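Side-chain contacts in C-type lectin domain family 4 member F (Mus musculus, PDB 6JJJ), which acts as a Kupffer cell receptor with an affinity for galactose and fucose and could be involved in endocytosis: residues 21-25 and 26-30; 73-77 and 78-82. All blocks are in the same frame, centred on the assembly; numbering follows the deposited sequence.

Interaction 1 (21-25 and 26-30)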
# COMPACT_ATOMS: atom_id res chain seq x y z
N LEU A 21 -3.65 -3.03 -4.85
CA LEU A 21 -2.61 -3.60 -4.00
C LEU A 21 -1.36 -3.93 -4.81
O LEU A 21 -0.24 -3.57 -4.43
CB LEU A 21 -3.13 -4.85 -3.31
CG LEU A 21 -4.16 -4.66 -2.19
CD1 LEU A 21 -4.76 -6.00 -1.81
CD2 LEU A 21 -3.53 -4.02 -0.98
N GLN A 22 -1.54 -4.59 -5.96
CA GLN A 22 -0.41 -4.91 -6.82
C GLN A 22 0.35 -3.65 -7.21
O GLN A 22 1.58 -3.65 -7.30
CB GLN A 22 -0.88 -5.67 -8.06
CG GLN A 22 -1.52 -7.02 -7.75
CD GLN A 22 -2.26 -7.63 -8.93
OE1 GLN A 22 -2.30 -7.05 -10.02
NE2 GLN A 22 -2.86 -8.80 -8.72
N LEU A 23 -0.38 -2.54 -7.41
CA LEU A 23 0.26 -1.29 -7.80
C LEU A 23 1.10 -0.72 -6.66
O LEU A 23 2.31 -0.53 -6.80
CB LEU A 23 -0.81 -0.29 -8.24
CG LEU A 23 -1.51 -0.56 -9.56
CD1 LEU A 23 -2.69 0.38 -9.75
CD2 LEU A 23 -0.52 -0.44 -10.71
N ILE A 24 0.46 -0.41 -5.53
CA ILE A 24 1.21 0.18 -4.42
C ILE A 24 2.22 -0.82 -3.88
O ILE A 24 3.26 -0.42 -3.35
CB ILE A 24 0.26 0.68 -3.32
CG1 ILE A 24 1.05 1.38 -2.21
CG2 ILE A 24 -0.54 -0.48 -2.74
CD1 ILE A 24 1.87 2.58 -2.67
N ALA A 25 1.95 -2.12 -3.99
CA ALA A 25 2.94 -3.11 -3.57
C ALA A 25 4.20 -3.01 -4.42
O ALA A 25 5.29 -3.39 -3.96
CB ALA A 25 2.35 -4.52 -3.66
N GLN A 26 4.09 -2.51 -5.64
CA GLN A 26 5.24 -2.27 -6.50
C GLN A 26 5.65 -0.80 -6.52
O GLN A 26 6.39 -0.38 -7.41
CB GLN A 26 4.95 -2.77 -7.92
CG GLN A 26 4.58 -4.25 -7.96
CD GLN A 26 4.27 -4.74 -9.35
OE1 GLN A 26 5.13 -4.75 -10.23
NE2 GLN A 26 3.03 -5.16 -9.57
N ASN A 27 5.21 -0.03 -5.52
CA ASN A 27 5.61 1.37 -5.37
C ASN A 27 5.03 2.22 -6.50
O ASN A 27 5.74 3.01 -7.14
CB ASN A 27 7.13 1.50 -5.29
CG ASN A 27 7.62 1.90 -3.91
OD1 ASN A 27 6.90 2.54 -3.14
ND2 ASN A 27 8.85 1.51 -3.58
N TRP A 28 3.74 2.05 -6.76
CA TRP A 28 2.98 3.01 -7.54
C TRP A 28 2.34 3.99 -6.56
O TRP A 28 1.72 3.58 -5.58
CB TRP A 28 1.89 2.34 -8.39
CG TRP A 28 2.41 1.67 -9.62
CD1 TRP A 28 3.08 0.49 -9.69
CD2 TRP A 28 2.32 2.16 -10.97
NE1 TRP A 28 3.41 0.20 -11.00
CE2 TRP A 28 2.95 1.21 -11.80
CE3 TRP A 28 1.77 3.31 -11.56
CZ2 TRP A 28 3.05 1.37 -13.19
CZ3 TRP A 28 1.86 3.46 -12.93
CH2 TRP A 28 2.49 2.50 -13.73
N LYS A 29 2.51 5.29 -6.81
CA LYS A 29 1.97 6.31 -5.93
C LYS A 29 0.74 6.95 -6.56
O LYS A 29 0.72 7.24 -7.76
CB LYS A 29 3.03 7.37 -5.62
CG LYS A 29 3.92 6.98 -4.44
CD LYS A 29 4.90 5.87 -4.83
CE LYS A 29 5.82 5.47 -3.67
NZ LYS A 29 5.16 4.61 -2.66
N TYR A 30 -0.30 7.13 -5.75
CA TYR A 30 -1.56 7.69 -6.21
C TYR A 30 -1.53 9.21 -6.16
O TYR A 30 -0.95 9.81 -5.25
CB TYR A 30 -2.72 7.17 -5.36
CG TYR A 30 -4.05 7.81 -5.68
CD1 TYR A 30 -4.45 8.99 -5.08
CD2 TYR A 30 -4.92 7.22 -6.59
CE1 TYR A 30 -5.66 9.58 -5.37
CE2 TYR A 30 -6.14 7.79 -6.89
CZ TYR A 30 -6.51 8.97 -6.28
OH TYR A 30 -7.72 9.55 -6.58
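Leu-23 and Trp-28 meet across a Schellman motif, the local turn that ends the neck helix 9-25 and starts the first strand, 28-31, of the C-type lectin domain. The motif turns on Asn-27, which has positive phi. Its amide bonds to Ile-24 O (N to O 2.9 Å), and Trp-28 N reaches Leu-23 O at 3.0 Å. Leu-23 O takes a second donor, Gln-26 N at 2.9 Å, from the opposite face of its carbonyl plane, so one oxygen is gripped by two amides. The side chain of Gln-26, extended beyond CG, runs back beside the helix end, and its NE2 donates to Gln-22 O (3.1 Å), coming from above the carbonyl plane with a bent N-H (138°).

On the apolar side, the indole of Trp-28 receives Leu-23 over one face. CD2 stands 3.7 Å from the centroid of the five-membered ring and only 6° off its normal, a CH-pi contact, while the two CB atoms also touch, nearer the backbone. With CG of Trp-28 beside its own N (chi1 -77°), the indole turns across the helix end, and its face meets Leu-23 CD2. Lys-29, bent at chi2 and chi4, brings NZ to Asn-27 OD1 (2.7 Å) and crosses Ile-24 at about a right angle, with CD1 of Ile-24 3.9 Å from NZ.

Beyond the turn, Trp-28 also packs on Tyr-37 and Phe-35 of strand 34-38 and on Cys-148 and Lys-150 of strand 147-151, whereas Leu-21 and Ile-24 face their counterparts in the second and third subunits, consistent with the helix end lying near the axis of the trimer. The backbone of Ala-25 bonds to the second subunit, and strand 28-31 pairs with 34-38 through backbone hydrogen bonds between Lys-29 and Tyr-36.

Interaction 2 (73-77 and 78-82)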
# COMPACT_ATOMS: atom_id res chain seq x y z
N GLN A 73 8.23 17.58 -7.04
CA GLN A 73 8.68 17.31 -5.68
C GLN A 73 9.02 15.84 -5.46
O GLN A 73 9.76 15.52 -4.52
CB GLN A 73 7.63 17.72 -4.64
CG GLN A 73 6.42 18.47 -5.17
CD GLN A 73 5.64 19.16 -4.07
OE1 GLN A 73 4.57 18.71 -3.67
NE2 GLN A 73 6.18 20.28 -3.59
N THR A 74 8.50 14.94 -6.30
CA THR A 74 8.94 13.56 -6.29
C THR A 74 10.18 13.34 -7.16
O THR A 74 10.92 12.38 -6.94
CB THR A 74 7.82 12.63 -6.78
OG1 THR A 74 6.61 12.92 -6.06
CG2 THR A 74 8.20 11.17 -6.55
N THR A 75 10.41 14.23 -8.13
CA THR A 75 11.58 14.16 -8.99
C THR A 75 12.53 15.34 -8.80
O THR A 75 13.47 15.50 -9.58
CB THR A 75 11.15 14.10 -10.46
OG1 THR A 75 12.30 13.91 -11.30
CG2 THR A 75 10.45 15.38 -10.87
N SER A 76 12.30 16.18 -7.78
CA SER A 76 13.24 17.24 -7.48
C SER A 76 14.63 16.65 -7.30
O SER A 76 14.81 15.63 -6.64
CB SER A 76 12.82 17.99 -6.21
OG SER A 76 13.52 19.22 -6.10
N SER A 77 15.63 17.29 -7.92
CA SER A 77 16.99 16.77 -7.98
C SER A 77 17.05 15.48 -8.79
O SER A 77 17.72 14.52 -8.42
CB SER A 77 17.55 16.54 -6.57
OG SER A 77 17.62 17.75 -5.84
N GLY A 78 16.32 15.45 -9.91
CA GLY A 78 16.31 14.28 -10.77
C GLY A 78 15.65 14.54 -12.11
O GLY A 78 14.56 15.11 -12.17
N ASP A 79 16.30 14.11 -13.19
CA ASP A 79 15.76 14.25 -14.54
C ASP A 79 15.02 12.96 -14.90
O ASP A 79 15.62 11.88 -14.93
CB ASP A 79 16.87 14.54 -15.55
CG ASP A 79 17.78 15.67 -15.10
OD1 ASP A 79 17.82 15.96 -13.88
OD2 ASP A 79 18.46 16.26 -15.96
N HIS A 80 13.73 13.08 -15.19
CA HIS A 80 12.87 11.94 -15.47
C HIS A 80 12.21 12.11 -16.83
O HIS A 80 11.58 13.14 -17.09
CB HIS A 80 11.76 11.79 -14.42
CG HIS A 80 12.14 11.02 -13.19
ND1 HIS A 80 12.88 9.86 -13.24
CD2 HIS A 80 11.84 11.22 -11.89
CE1 HIS A 80 13.04 9.39 -12.02
NE2 HIS A 80 12.42 10.20 -11.18
N TRP A 81 12.33 11.09 -17.68
CA TRP A 81 11.63 11.10 -18.95
C TRP A 81 10.13 11.34 -18.75
O TRP A 81 9.60 11.05 -17.68
CB TRP A 81 11.80 9.77 -19.68
CG TRP A 81 13.09 9.58 -20.39
CD1 TRP A 81 13.91 8.50 -20.31
CD2 TRP A 81 13.70 10.49 -21.32
NE1 TRP A 81 15.00 8.68 -21.13
CE2 TRP A 81 14.90 9.89 -21.75
CE3 TRP A 81 13.35 11.75 -21.81
CZ2 TRP A 81 15.75 10.51 -22.66
CZ3 TRP A 81 14.20 12.36 -22.71
CH2 TRP A 81 15.39 11.74 -23.13
N ILE A 82 9.45 11.85 -19.78
CA ILE A 82 8.00 11.92 -19.81
C ILE A 82 7.54 11.69 -21.25
O ILE A 82 8.35 11.61 -22.18
CB ILE A 82 7.46 13.26 -19.27
CG1 ILE A 82 8.19 14.44 -19.90
CG2 ILE A 82 7.59 13.30 -17.75
CD1 ILE A 82 7.55 15.78 -19.59
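The imidazole of His-80 is the flat group of this contact, and Thr-75 approaches it obliquely. The His-80 side chain also touches Phe-38 of strand 34-38 and Pro-145. The two segments form the connection between helix 65-75 and strand 80-85 of the C-type lectin fold, made by a type II beta turn from Thr-75 to Gly-78, with Ser-77 in the positive-phi corner (66°). The helical backbone angles are lost at Ser-76.

The side chains of Thr-75 and His-80 run alongside each other, pointing opposite ways, and CB of Thr-75 lies beside the CD2/NE2 side of the ring. Since Thr-75 sets OG1 anti to its amide nitrogen (chi1 -175°), the hydroxyl faces the returning chain beyond the turn.

Strand 80-85 then enters the core. Trp-81 and Ile-82 open the Trp-Ile-Gly-Leu signature of C-type lectins; the Trp-81 indole meets Trp-45 and Tyr-144 edge-to-face, and His-80 and Ile-82 pair through their backbones with Val-131 and Val-129 of strand 128-131. Back at the turn, the Thr-75 hydroxyl OG1 donates to Gly-78 O at 2.7 Å, a bond whose exact geometry is uncertain because OG1 is crowded in the model.

Overall arrangement
Both contacts are helix-to-strand turns, and they follow one another in the chain: interaction 1 joins the neck helix to the lectin domain, and interaction 2 joins helix 65-75 to strand 80-85 within it. Their centres are 19 Å apart, and their nearest atoms come to about 6 Å without touching. Strand 34-38 links them, packing on Leu-23 and Trp-28 through Phe-35 and on Thr-74 and His-80 through Phe-38. Interaction 1 borders the subunit interface, where Leu-21 and Ile-24 pack on their counterparts. Interaction 2 is nearer the calcium sites, with the Asp-79 side chain about 10 Å from a bound calcium ion and strand 80-85 leading directly to the calcium ligand Asp-86.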